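Local coordinates for putative sugar kinase PH1459 (Pyrococcus horikoshii, PDB 3EWM), which is a putative pfkB-family carbohydrate kinase that binds ATP and probably phosphorylates a sugar, possibly fructose, at residues L46-S51 and L253-L258; I4-E9 and N38-V43; E173-V178 and V196-N201; T143-I148 and L179-K184. All blocks are in the same frame, centred on the assembly; numbering follows the deposited sequence.

Contact 1 of 4, residues L46-S51 and L253-L258; sequences LGVKSS and LLVGIL
Leu46 and Val48 hold Val255 between them where the turn after helix 35-45 meets helix 245-259, on one flank of the ribokinase-like alpha/beta fold. The turn is a Schellman motif: Gly47, with a positive phi of 93°, ends the helix and swings the chain round into strand 49-57, leaving the residues before and after it both facing the later helix. Val255 enters this angle with its CB bond directed at it. Its CB lies 3.8 Å from Leu46 CD1, so contact begins at the root of the side chain. Further out the two methyls share the neighbours. CG1, anti to the backbone N (chi1 170°), comes 3.7 Å from Val48 CG2 and 4.1 Å from Leu46 CB, while CG2 is 3.8 Å from Leu46 CD1 and equally close to Val48 CG2. The leucine lies obliquely across the valine, whereas the two valines run past each other in opposite directions. With an alanine in place of Val255, both methyls would be gone and Val48 CG2 would probably be left without its nearest partners in the helix, opening a gap between Leu46 and Val48. Val43 of helix 35-45 also packs against Val255, and Ile4 of strand 3-7 against Val48, which makes this apolar patch continuous with the core. One turn further along helix 245-259, Leu258 and Val48 reach toward each other, and their tips meet with Leu258 CD2 3.6 Å from Val48 CG1.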
loop_
_atom_site.group_PDB
_atom_site.type_symbol
_atom_site.label_atom_id
_atom_site.label_comp_id
_atom_site.label_asym_id
_atom_site.label_seq_id
_atom_site.Cartn_x
_atom_site.Cartn_y
_atom_site.Cartn_z
ATOM N N LEU A 46 -1.795 29.336 -6.323
ATOM C CA LEU A 46 -1.341 30.711 -6.189
ATOM C C LEU A 46 -1.076 31.407 -7.537
ATOM O O LEU A 46 -0.630 32.552 -7.559
ATOM C CB LEU A 46 -0.076 30.738 -5.332
ATOM C CG LEU A 46 -0.276 30.211 -3.919
ATOM C CD1 LEU A 46 1.023 30.285 -3.140
ATOM C CD2 LEU A 46 -1.364 31.013 -3.227
ATOM N N GLY A 47 -1.328 30.701 -8.634
ATOM C CA GLY A 47 -1.287 31.278 -9.992
ATOM C C GLY A 47 0.039 31.154 -10.717
ATOM O O GLY A 47 0.258 31.810 -11.753
ATOM N N VAL A 48 0.926 30.310 -10.188
ATOM C CA VAL A 48 2.275 30.170 -10.732
ATOM C C VAL A 48 2.417 28.815 -11.428
ATOM O O VAL A 48 1.926 27.817 -10.916
ATOM C CB VAL A 48 3.335 30.331 -9.616
ATOM C CG1 VAL A 48 4.715 29.902 -10.079
ATOM C CG2 VAL A 48 3.354 31.768 -9.117
ATOM N N LYS A 49 3.068 28.800 -12.596
ATOM C CA LYS A 49 3.367 27.550 -13.320
ATOM C C LYS A 49 4.110 26.575 -12.412
ATOM O O LYS A 49 5.152 26.904 -11.840
ATOM C CB LYS A 49 4.217 27.803 -14.571
ATOM C CG LYS A 49 3.453 28.276 -15.791
ATOM C CD LYS A 49 4.435 28.563 -16.962
ATOM C CE LYS A 49 5.066 29.953 -16.865
ATOM N NZ LYS A 49 5.750 30.355 -18.149
ATOM N N SER A 50 3.544 25.383 -12.271
ATOM C CA SER A 50 4.039 24.390 -11.332
ATOM C C SER A 50 4.187 23.059 -12.029
ATOM O O SER A 50 3.278 22.613 -12.715
ATOM C CB SER A 50 3.054 24.257 -10.175
ATOM O OG SER A 50 3.531 23.358 -9.213
ATOM N N SER A 51 5.339 22.425 -11.840
ATOM C CA SER A 51 5.621 21.131 -12.444
ATOM C C SER A 51 6.081 20.188 -11.361
ATOM O O SER A 51 6.811 20.577 -10.449
ATOM C CB SER A 51 6.751 21.234 -13.473
ATOM O OG SER A 51 6.352 21.947 -14.614
ATOM N N LEU A 253 5.771 30.486 0.336
ATOM C CA LEU A 253 7.115 31.000 0.495
ATOM C C LEU A 253 7.812 31.061 -0.855
ATOM O O LEU A 253 8.458 32.057 -1.193
ATOM C CB LEU A 253 7.918 30.134 1.460
ATOM C CG LEU A 253 9.182 30.819 1.966
ATOM C CD1 LEU A 253 8.803 31.910 2.971
ATOM C CD2 LEU A 253 10.110 29.802 2.609
ATOM N N LEU A 254 7.668 29.973 -1.603
ATOM C CA LEU A 254 8.288 29.822 -2.904
ATOM C C LEU A 254 7.695 30.783 -3.917
ATOM O O LEU A 254 8.429 31.445 -4.640
ATOM C CB LEU A 254 8.157 28.376 -3.379
ATOM C CG LEU A 254 8.875 27.364 -2.468
ATOM C CD1 LEU A 254 8.991 26.020 -3.157
ATOM C CD2 LEU A 254 10.272 27.889 -2.064
ATOM N N VAL A 255 6.373 30.863 -3.958
ATOM C CA VAL A 255 5.711 31.847 -4.825
ATOM C C VAL A 255 6.111 33.282 -4.438
ATOM O O VAL A 255 6.434 34.078 -5.314
ATOM C CB VAL A 255 4.182 31.640 -4.872
ATOM C CG1 VAL A 255 3.506 32.797 -5.566
ATOM C CG2 VAL A 255 3.854 30.326 -5.623
ATOM N N GLY A 256 6.122 33.588 -3.138
ATOM C CA GLY A 256 6.597 34.881 -2.628
ATOM C C GLY A 256 7.996 35.247 -3.083
ATOM O O GLY A 256 8.237 36.343 -3.616
ATOM N N ILE A 257 8.924 34.325 -2.885
ATOM C CA ILE A 257 10.299 34.510 -3.316
ATOM C C ILE A 257 10.365 34.741 -4.835
ATOM O O ILE A 257 11.096 35.617 -5.320
ATOM C CB ILE A 257 11.153 33.297 -2.893
ATOM C CG1 ILE A 257 11.357 33.314 -1.376
ATOM C CG2 ILE A 257 12.503 33.283 -3.634
ATOM C CD1 ILE A 257 11.752 31.974 -0.777
ATOM N N LEU A 258 9.592 33.957 -5.584
ATOM C CA LEU A 258 9.547 34.122 -7.033
ATOM C C LEU A 258 9.004 35.504 -7.443
ATOM O O LEU A 258 9.536 36.138 -8.345
ATOM C CB LEU A 258 8.691 33.016 -7.654
ATOM C CG LEU A 258 8.571 33.043 -9.182
ATOM C CD1 LEU A 258 9.848 32.469 -9.833
ATOM C CD2 LEU A 258 7.345 32.257 -9.604
#

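Contact 2 of 4, residues I4-E9 and N38-V43; sequences IASIGE and NVAVGV
Ile4 and Val43 make the apolar half of this contact, in which helix 35-45 lies on strand 3-7. Strand 4-7 and helix 38-43 run almost antiparallel, at 165°, with their axes 8.3 Å apart at closest approach. That is the packing of a beta-alpha-beta crossover: after the helix the chain returns as strand 49-57, parallel to strand 3-7 and next to it, although here two strands of the smaller sheet are inserted before the helix. Val43 turns CG1 to the strand, and this single methyl meets Ile4 twice, at 3.9 Å from CB and at 3.9 Å from CD1. The CG1 branch of Ile4 stands beside the backbone N (chi1 -61°) and runs on extended, so that CB and the terminal CD1 both flank the valine methyl. Leu254 and Val255 of helix 245-259 extend the same apolar layer.

The second group is polar against apolar. Ser6 faces the helix where the backbones come nearest, its CA 6.0 Å from that of Ala40. Its OG rests 4.0 Å from Ala40 CB and is 4.3 Å from Val39 CG1, contacts of packing only. The hydroxyl is instead hydrogen-bonded to Asn129 ND2 of the adjacent strand 127-131, so a buried polar group is satisfied within the sheet. The side chain of Val39 lies about 7 Å from that of the ATP-binding Lys190.

With no hydrogen bond between them, segments 4-9 and 38-43 meet by van der Waals packing, largely apolar, and the small Ser6 and Ala40 permit the close approach.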
loop_
_atom_site.group_PDB
_atom_site.type_symbol
_atom_site.label_atom_id
_atom_site.label_comp_id
_atom_site.label_asym_id
_atom_site.label_seq_id
_atom_site.Cartn_x
_atom_site.Cartn_y
_atom_site.Cartn_z
ATOM N N ILE A 4 7.945 26.944 -11.024
ATOM C CA ILE A 4 8.454 26.251 -9.853
ATOM C C ILE A 4 8.285 24.744 -10.038
ATOM O O ILE A 4 7.177 24.253 -10.267
ATOM C CB ILE A 4 7.780 26.736 -8.562
ATOM C CG1 ILE A 4 8.071 28.238 -8.365
ATOM C CG2 ILE A 4 8.272 25.898 -7.377
ATOM C CD1 ILE A 4 7.290 28.906 -7.234
ATOM N N ALA A 5 9.390 24.015 -9.979
ATOM C CA ALA A 5 9.351 22.560 -10.151
ATOM C C ALA A 5 9.535 21.912 -8.806
ATOM O O ALA A 5 10.438 22.277 -8.051
ATOM C CB ALA A 5 10.425 22.085 -11.110
ATOM N N SER A 6 8.682 20.948 -8.500
ATOM C CA SER A 6 8.875 20.147 -7.310
ATOM C C SER A 6 9.294 18.749 -7.713
ATOM O O SER A 6 8.878 18.227 -8.756
ATOM C CB SER A 6 7.609 20.113 -6.464
ATOM O OG SER A 6 7.234 21.430 -6.096
ATOM N N ILE A 7 10.162 18.156 -6.915
ATOM C CA ILE A 7 10.630 16.818 -7.214
ATOM C C ILE A 7 10.614 15.987 -5.963
ATOM O O ILE A 7 11.123 16.396 -4.925
ATOM C CB ILE A 7 12.035 16.781 -7.930
ATOM C CG1 ILE A 7 12.465 15.330 -8.201
ATOM C CG2 ILE A 7 13.116 17.569 -7.155
ATOM C CD1 ILE A 7 13.765 15.204 -9.001
ATOM N N GLY A 8 10.017 14.811 -6.066
ATOM C CA GLY A 8 10.022 13.872 -4.956
ATOM C C GLY A 8 8.769 13.015 -4.964
ATOM O O GLY A 8 8.201 12.744 -6.020
ATOM N N GLU A 9 8.338 12.635 -3.767
ATOM C CA GLU A 9 7.316 11.642 -3.575
ATOM C C GLU A 9 5.945 12.134 -4.045
ATOM O O GLU A 9 5.539 13.267 -3.763
ATOM C CB GLU A 9 7.279 11.169 -2.109
ATOM C CG GLU A 9 6.817 12.169 -1.103
ATOM C CD GLU A 9 7.900 13.114 -0.612
ATOM O OE1 GLU A 9 8.956 13.247 -1.275
ATOM O OE2 GLU A 9 7.653 13.766 0.431
ATOM N N ASN A 38 1.968 18.267 -2.929
ATOM C CA ASN A 38 1.085 19.207 -2.250
ATOM C C ASN A 38 1.559 20.629 -2.467
ATOM O O ASN A 38 0.755 21.533 -2.650
ATOM C CB ASN A 38 0.989 18.922 -0.746
ATOM C CG ASN A 38 0.628 17.473 -0.430
ATOM O OD1 ASN A 38 0.064 16.760 -1.251
ATOM N ND2 ASN A 38 0.980 17.029 0.779
ATOM N N VAL A 39 2.872 20.821 -2.413
ATOM C CA VAL A 39 3.456 22.131 -2.657
ATOM C C VAL A 39 3.215 22.537 -4.120
ATOM O O VAL A 39 2.864 23.677 -4.409
ATOM C CB VAL A 39 4.967 22.157 -2.359
ATOM C CG1 VAL A 39 5.564 23.521 -2.772
ATOM C CG2 VAL A 39 5.231 21.911 -0.884
ATOM N N ALA A 40 3.387 21.580 -5.024
ATOM C CA ALA A 40 3.184 21.839 -6.453
ATOM C C ALA A 40 1.764 22.314 -6.711
ATOM O O ALA A 40 1.559 23.252 -7.476
ATOM C CB ALA A 40 3.475 20.593 -7.282
ATOM N N VAL A 41 0.789 21.667 -6.074
ATOM C CA VAL A 41 -0.611 22.097 -6.187
ATOM C C VAL A 41 -0.800 23.502 -5.583
ATOM O O VAL A 41 -1.441 24.359 -6.192
ATOM C CB VAL A 41 -1.569 21.046 -5.558
ATOM C CG1 VAL A 41 -2.994 21.607 -5.365
ATOM C CG2 VAL A 41 -1.576 19.786 -6.407
ATOM N N GLY A 42 -0.209 23.740 -4.418
ATOM C CA GLY A 42 -0.253 25.068 -3.794
ATOM C C GLY A 42 0.279 26.156 -4.706
ATOM O O GLY A 42 -0.368 27.180 -4.888
ATOM N N VAL A 43 1.451 25.917 -5.290
ATOM C CA VAL A 43 2.070 26.847 -6.259
ATOM C C VAL A 43 1.121 27.172 -7.407
ATOM O O VAL A 43 0.885 28.345 -7.716
ATOM C CB VAL A 43 3.392 26.295 -6.785
ATOM C CG1 VAL A 43 3.915 27.110 -7.971
ATOM C CG2 VAL A 43 4.423 26.261 -5.651
#

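Contact 3 of 4, residues E173-V178 and V196-N201; sequences EEMIKV and VLYLEN
The ring of Tyr198 is met at its edge, not over a face, by Met175, a residue modelled as selenomethionine. Its terminal CE lies in the plane of the ring, 3.7 Å from Tyr198 CE2 and 3.8 Å from the phenol OH, so it sits beside the CE2 and OH corner of the ring. The two side chains come from opposite directions. Met175 first extends away from its helix and then bends at the selenium (chi3 79°), which turns the methyl toward the tyrosine.

The other half of the contact is aliphatic. Ile176 and Leu199 slide past each other in opposite directions and meet methyl to methyl, with CD1 of Ile176 3.5 Å from CD2 of Leu199. The Ile176 CG1 branch lies beside the backbone N (chi1 -73°), and the end of the chain thereby reaches farther toward Leu199 than its first bond would suggest. No hydrogen bond links these two segments.

Other parts of the chain complete the surroundings: Trp168 packs on Met175, and Val206 on Leu199, whose side chain is about 11 Å from that of the ATP-binding Lys190. Helix 172-185 leads into strand 188-192 of the main sheet, and helix 193-200 follows that strand at once, so the contact brings together, near the periphery of the domain, the two helices on either side of it in sequence.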
loop_
_atom_site.group_PDB
_atom_site.type_symbol
_atom_site.label_atom_id
_atom_site.label_comp_id
_atom_site.label_asym_id
_atom_site.label_seq_id
_atom_site.Cartn_x
_atom_site.Cartn_y
_atom_site.Cartn_z
ATOM N N GLU A 173 22.953 7.274 9.981
ATOM C CA GLU A 173 24.181 7.965 9.582
ATOM C C GLU A 173 24.099 8.436 8.135
ATOM O O GLU A 173 24.533 9.539 7.812
ATOM C CB GLU A 173 25.422 7.097 9.821
ATOM C CG GLU A 173 25.694 6.852 11.300
ATOM C CD GLU A 173 27.005 6.131 11.567
ATOM O OE1 GLU A 173 27.505 5.421 10.661
ATOM O OE2 GLU A 173 27.531 6.277 12.697
ATOM N N GLU A 174 23.523 7.613 7.265
ATOM C CA GLU A 174 23.288 8.037 5.895
ATOM C C GLU A 174 22.330 9.234 5.849
ATOM O O GLU A 174 22.530 10.160 5.067
ATOM C CB GLU A 174 22.766 6.886 5.037
ATOM C CG GLU A 174 23.186 6.982 3.572
ATOM C CD GLU A 174 24.698 7.211 3.365
ATOM O OE1 GLU A 174 25.504 7.039 4.312
ATOM O OE2 GLU A 174 25.079 7.562 2.231
HETATM N N MSE A 175 21.324 9.211 6.714
HETATM C CA MSE A 175 20.313 10.267 6.789
HETATM C C MSE A 175 20.907 11.619 7.131
HETATM O O MSE A 175 20.619 12.614 6.485
HETATM C CB MSE A 175 19.278 9.928 7.849
HETATM C CG MSE A 175 18.224 11.005 7.986
HETATM SE SE MSE A 175 17.205 10.802 9.600
HETATM C CE MSE A 175 18.490 11.575 10.845
ATOM N N ILE A 176 21.727 11.643 8.178
ATOM C CA ILE A 176 22.391 12.859 8.603
ATOM C C ILE A 176 23.284 13.407 7.490
ATOM O O ILE A 176 23.359 14.614 7.291
ATOM C CB ILE A 176 23.201 12.600 9.899
ATOM C CG1 ILE A 176 22.241 12.462 11.088
ATOM C CG2 ILE A 176 24.243 13.699 10.126
ATOM C CD1 ILE A 176 21.438 13.726 11.406
ATOM N N LYS A 177 23.945 12.511 6.766
ATOM C CA LYS A 177 24.805 12.906 5.651
ATOM C C LYS A 177 23.998 13.498 4.499
ATOM O O LYS A 177 24.340 14.559 3.973
ATOM C CB LYS A 177 25.639 11.723 5.175
ATOM C CG LYS A 177 26.725 11.326 6.185
ATOM C CD LYS A 177 27.655 10.252 5.652
ATOM C CE LYS A 177 28.371 9.548 6.801
ATOM N NZ LYS A 177 29.473 8.683 6.310
ATOM N N VAL A 178 22.921 12.823 4.115
ATOM C CA VAL A 178 22.120 13.297 2.974
ATOM C C VAL A 178 21.336 14.561 3.325
ATOM O O VAL A 178 21.188 15.433 2.488
ATOM C CB VAL A 178 21.166 12.223 2.394
ATOM C CG1 VAL A 178 21.938 10.955 2.020
ATOM C CG2 VAL A 178 20.083 11.898 3.359
ATOM N N VAL A 196 15.180 21.436 13.628
ATOM C CA VAL A 196 16.362 22.281 13.803
ATOM C C VAL A 196 17.157 21.747 14.983
ATOM O O VAL A 196 18.347 21.473 14.857
ATOM C CB VAL A 196 15.989 23.756 14.020
ATOM C CG1 VAL A 196 17.215 24.579 14.453
ATOM C CG2 VAL A 196 15.403 24.315 12.754
ATOM N N LEU A 197 16.473 21.550 16.112
ATOM C CA LEU A 197 17.133 21.083 17.325
ATOM C C LEU A 197 17.789 19.721 17.071
ATOM O O LEU A 197 18.956 19.506 17.397
ATOM C CB LEU A 197 16.128 20.983 18.479
ATOM C CG LEU A 197 16.733 20.589 19.829
ATOM C CD1 LEU A 197 17.743 21.648 20.317
ATOM C CD2 LEU A 197 15.620 20.362 20.854
ATOM N N TYR A 198 17.035 18.822 16.455
ATOM C CA TYR A 198 17.494 17.462 16.240
ATOM C C TYR A 198 18.753 17.420 15.373
ATOM O O TYR A 198 19.767 16.770 15.709
ATOM C CB TYR A 198 16.369 16.628 15.621
ATOM C CG TYR A 198 16.770 15.197 15.360
ATOM C CD1 TYR A 198 16.838 14.277 16.400
ATOM C CD2 TYR A 198 17.089 14.767 14.067
ATOM C CE1 TYR A 198 17.205 12.947 16.160
ATOM C CE2 TYR A 198 17.460 13.450 13.815
ATOM C CZ TYR A 198 17.520 12.550 14.864
ATOM O OH TYR A 198 17.893 11.251 14.618
ATOM N N LEU A 199 18.684 18.126 14.258
ATOM C CA LEU A 199 19.762 18.121 13.298
ATOM C C LEU A 199 20.968 18.934 13.739
ATOM O O LEU A 199 22.100 18.456 13.656
ATOM C CB LEU A 199 19.241 18.587 11.952
ATOM C CG LEU A 199 18.276 17.570 11.321
ATOM C CD1 LEU A 199 17.704 18.117 10.032
ATOM C CD2 LEU A 199 18.988 16.261 11.084
ATOM N N GLU A 200 20.726 20.136 14.255
ATOM C CA GLU A 200 21.824 21.020 14.649
ATOM C C GLU A 200 22.620 20.449 15.803
ATOM O O GLU A 200 23.823 20.686 15.898
ATOM C CB GLU A 200 21.323 22.427 14.951
ATOM C CG GLU A 200 20.854 23.145 13.700
ATOM C CD GLU A 200 20.726 24.639 13.869
ATOM O OE1 GLU A 200 20.570 25.108 15.018
ATOM O OE2 GLU A 200 20.769 25.339 12.835
ATOM N N ASN A 201 21.949 19.662 16.643
ATOM C CA ASN A 201 22.607 18.921 17.706
ATOM C C ASN A 201 23.436 17.735 17.236
ATOM O O ASN A 201 24.112 17.087 18.036
ATOM C CB ASN A 201 21.589 18.490 18.765
ATOM C CG ASN A 201 21.235 19.629 19.685
ATOM O OD1 ASN A 201 21.831 20.718 19.590
ATOM N ND2 ASN A 201 20.277 19.408 20.566
#

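Contact 4 of 4, residues T143-I148 and L179-K184; sequences TVMKVI and LEESIK
Glu181 is the first residue of 179-184 to touch the facing helix, and it does so with its aliphatic root: CB lies 3.9 Å from CE of Met145, a selenomethionine here, whose side chain crosses that of the glutamate at about a right angle. Next comes Ser182, whose OG is 3.3 Å from Met145 SE and 3.8 Å from Met145 CE. This is close packing; the serine hydroxyl is hydrogen-bonded to Val178 O one turn back in its own helix. Met145 is compact, bent at both chi2 (-52°) and chi3 (-67°), and this curl lays selenium and methyl side by side against the serine. Phe130 and Phe159, from two adjacent strands, lie against Ser182 from the sheet, and Leu185 packs on Met145 beyond the segment. The pair of helices is that of consecutive beta-alpha-beta units in a Rossmann-like alpha/beta/alpha sandwich: helices 140-151 and 172-185 connect the parallel strands 127-131, 156-160 and 188-192 in turn, and pack side by side over them, as in other ribokinase-like kinases.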
loop_
_atom_site.group_PDB
_atom_site.type_symbol
_atom_site.label_atom_id
_atom_site.label_comp_id
_atom_site.label_asym_id
_atom_site.label_seq_id
_atom_site.Cartn_x
_atom_site.Cartn_y
_atom_site.Cartn_z
ATOM N N THR A 143 19.411 9.875 -7.390
ATOM C CA THR A 143 18.900 10.539 -8.559
ATOM C C THR A 143 18.540 11.984 -8.220
ATOM O O THR A 143 18.983 12.907 -8.903
ATOM C CB THR A 143 17.685 9.793 -9.142
ATOM O OG1 THR A 143 18.108 8.504 -9.625
ATOM C CG2 THR A 143 17.054 10.594 -10.284
ATOM N N VAL A 144 17.764 12.167 -7.151
ATOM C CA VAL A 144 17.340 13.500 -6.748
ATOM C C VAL A 144 18.564 14.327 -6.374
ATOM O O VAL A 144 18.639 15.484 -6.751
ATOM C CB VAL A 144 16.274 13.468 -5.624
ATOM C CG1 VAL A 144 15.958 14.864 -5.074
ATOM C CG2 VAL A 144 14.995 12.838 -6.159
HETATM N N MSE A 145 19.531 13.725 -5.683
HETATM C CA MSE A 145 20.711 14.492 -5.262
HETATM C C MSE A 145 21.459 14.994 -6.491
HETATM O O MSE A 145 21.919 16.127 -6.525
HETATM C CB MSE A 145 21.627 13.682 -4.342
HETATM C CG MSE A 145 21.045 13.424 -2.942
HETATM SE SE MSE A 145 20.431 15.087 -2.089
HETATM C CE MSE A 145 22.149 15.934 -1.883
ATOM N N LYS A 146 21.547 14.144 -7.509
ATOM C CA LYS A 146 22.127 14.549 -8.789
ATOM C C LYS A 146 21.360 15.671 -9.475
ATOM O O LYS A 146 21.961 16.604 -9.967
ATOM C CB LYS A 146 22.303 13.338 -9.700
ATOM C CG LYS A 146 23.435 12.460 -9.192
ATOM C CD LYS A 146 23.762 11.318 -10.124
ATOM C CE LYS A 146 25.038 10.649 -9.633
ATOM N NZ LYS A 146 24.825 9.965 -8.325
ATOM N N VAL A 147 20.037 15.599 -9.482
ATOM C CA VAL A 147 19.235 16.668 -10.086
ATOM C C VAL A 147 19.547 18.017 -9.432
ATOM O O VAL A 147 19.853 19.012 -10.109
ATOM C CB VAL A 147 17.725 16.339 -10.029
ATOM C CG1 VAL A 147 16.893 17.512 -10.516
ATOM C CG2 VAL A 147 17.412 15.090 -10.854
ATOM N N ILE A 148 19.498 18.024 -8.106
ATOM C CA ILE A 148 19.767 19.214 -7.314
ATOM C C ILE A 148 21.187 19.744 -7.549
ATOM O O ILE A 148 21.362 20.921 -7.799
ATOM C CB ILE A 148 19.521 18.931 -5.808
ATOM C CG1 ILE A 148 18.094 18.393 -5.585
ATOM C CG2 ILE A 148 19.805 20.174 -4.952
ATOM C CD1 ILE A 148 16.949 19.239 -6.210
ATOM N N LEU A 179 20.842 14.648 4.561
ATOM C CA LEU A 179 20.153 15.855 5.008
ATOM C C LEU A 179 21.096 17.033 5.015
ATOM O O LEU A 179 20.746 18.099 4.536
ATOM C CB LEU A 179 19.507 15.691 6.385
ATOM C CG LEU A 179 18.319 14.726 6.501
ATOM C CD1 LEU A 179 17.834 14.704 7.945
ATOM C CD2 LEU A 179 17.185 15.061 5.575
ATOM N N GLU A 180 22.306 16.839 5.540
ATOM C CA GLU A 180 23.277 17.915 5.528
ATOM C C GLU A 180 23.631 18.313 4.104
ATOM O O GLU A 180 23.698 19.485 3.806
ATOM C CB GLU A 180 24.535 17.564 6.317
ATOM C CG GLU A 180 25.437 18.761 6.481
ATOM C CD GLU A 180 26.626 18.469 7.332
ATOM O OE1 GLU A 180 26.957 17.283 7.523
ATOM O OE2 GLU A 180 27.233 19.440 7.800
ATOM N N GLU A 181 23.845 17.341 3.225
ATOM C CA GLU A 181 24.210 17.680 1.851
ATOM C C GLU A 181 23.094 18.456 1.159
ATOM O O GLU A 181 23.365 19.414 0.450
ATOM C CB GLU A 181 24.616 16.443 1.042
ATOM C CG GLU A 181 25.939 15.838 1.501
ATOM C CD GLU A 181 26.195 14.461 0.928
ATOM O OE1 GLU A 181 27.302 13.922 1.158
ATOM O OE2 GLU A 181 25.292 13.917 0.250
ATOM N N SER A 182 21.852 18.050 1.412
ATOM C CA SER A 182 20.665 18.701 0.856
ATOM C C SER A 182 20.516 20.116 1.374
ATOM O O SER A 182 20.225 21.026 0.622
ATOM C CB SER A 182 19.397 17.908 1.217
ATOM O OG SER A 182 19.445 16.604 0.684
ATOM N N ILE A 183 20.692 20.288 2.680
ATOM C CA ILE A 183 20.572 21.598 3.288
ATOM C C ILE A 183 21.636 22.525 2.696
ATOM O O ILE A 183 21.343 23.658 2.324
ATOM C CB ILE A 183 20.689 21.527 4.822
ATOM C CG1 ILE A 183 19.441 20.838 5.421
ATOM C CG2 ILE A 183 20.841 22.932 5.376
ATOM C CD1 ILE A 183 19.581 20.402 6.893
ATOM N N LYS A 184 22.862 22.010 2.577
ATOM C CA LYS A 184 23.977 22.778 2.016
ATOM C C LYS A 184 23.763 23.166 0.550
ATOM O O LYS A 184 24.275 24.185 0.101
ATOM C CB LYS A 184 25.302 22.038 2.221
ATOM C CG LYS A 184 25.799 22.149 3.669
ATOM C CD LYS A 184 27.112 21.426 3.874
ATOM C CE LYS A 184 27.778 21.885 5.158
ATOM N NZ LYS A 184 29.153 21.304 5.286
#

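How the contacts relate
From the N terminus, contact 2 closes first, bringing helix 35-45 back onto strand 3-7. Contact 1 opens immediately afterwards, where that helix runs into strand 49-57, and closes some two hundred residues later at helix 245-259; contacts 3 and 4 both fall within this long loop. Those two cross: 143-148 opens, then 173-178, before 179-184 and 196-201 close them in the same order, with helix 172-185 common to both. Contacts 1 and 2 touch through Ser50 and Ala40 on one side of the main sheet. Contact 4 reaches contact 2 through Ile7, which packs on Val144 from the other side, while Leu199 and Leu179 join contacts 3 and 4.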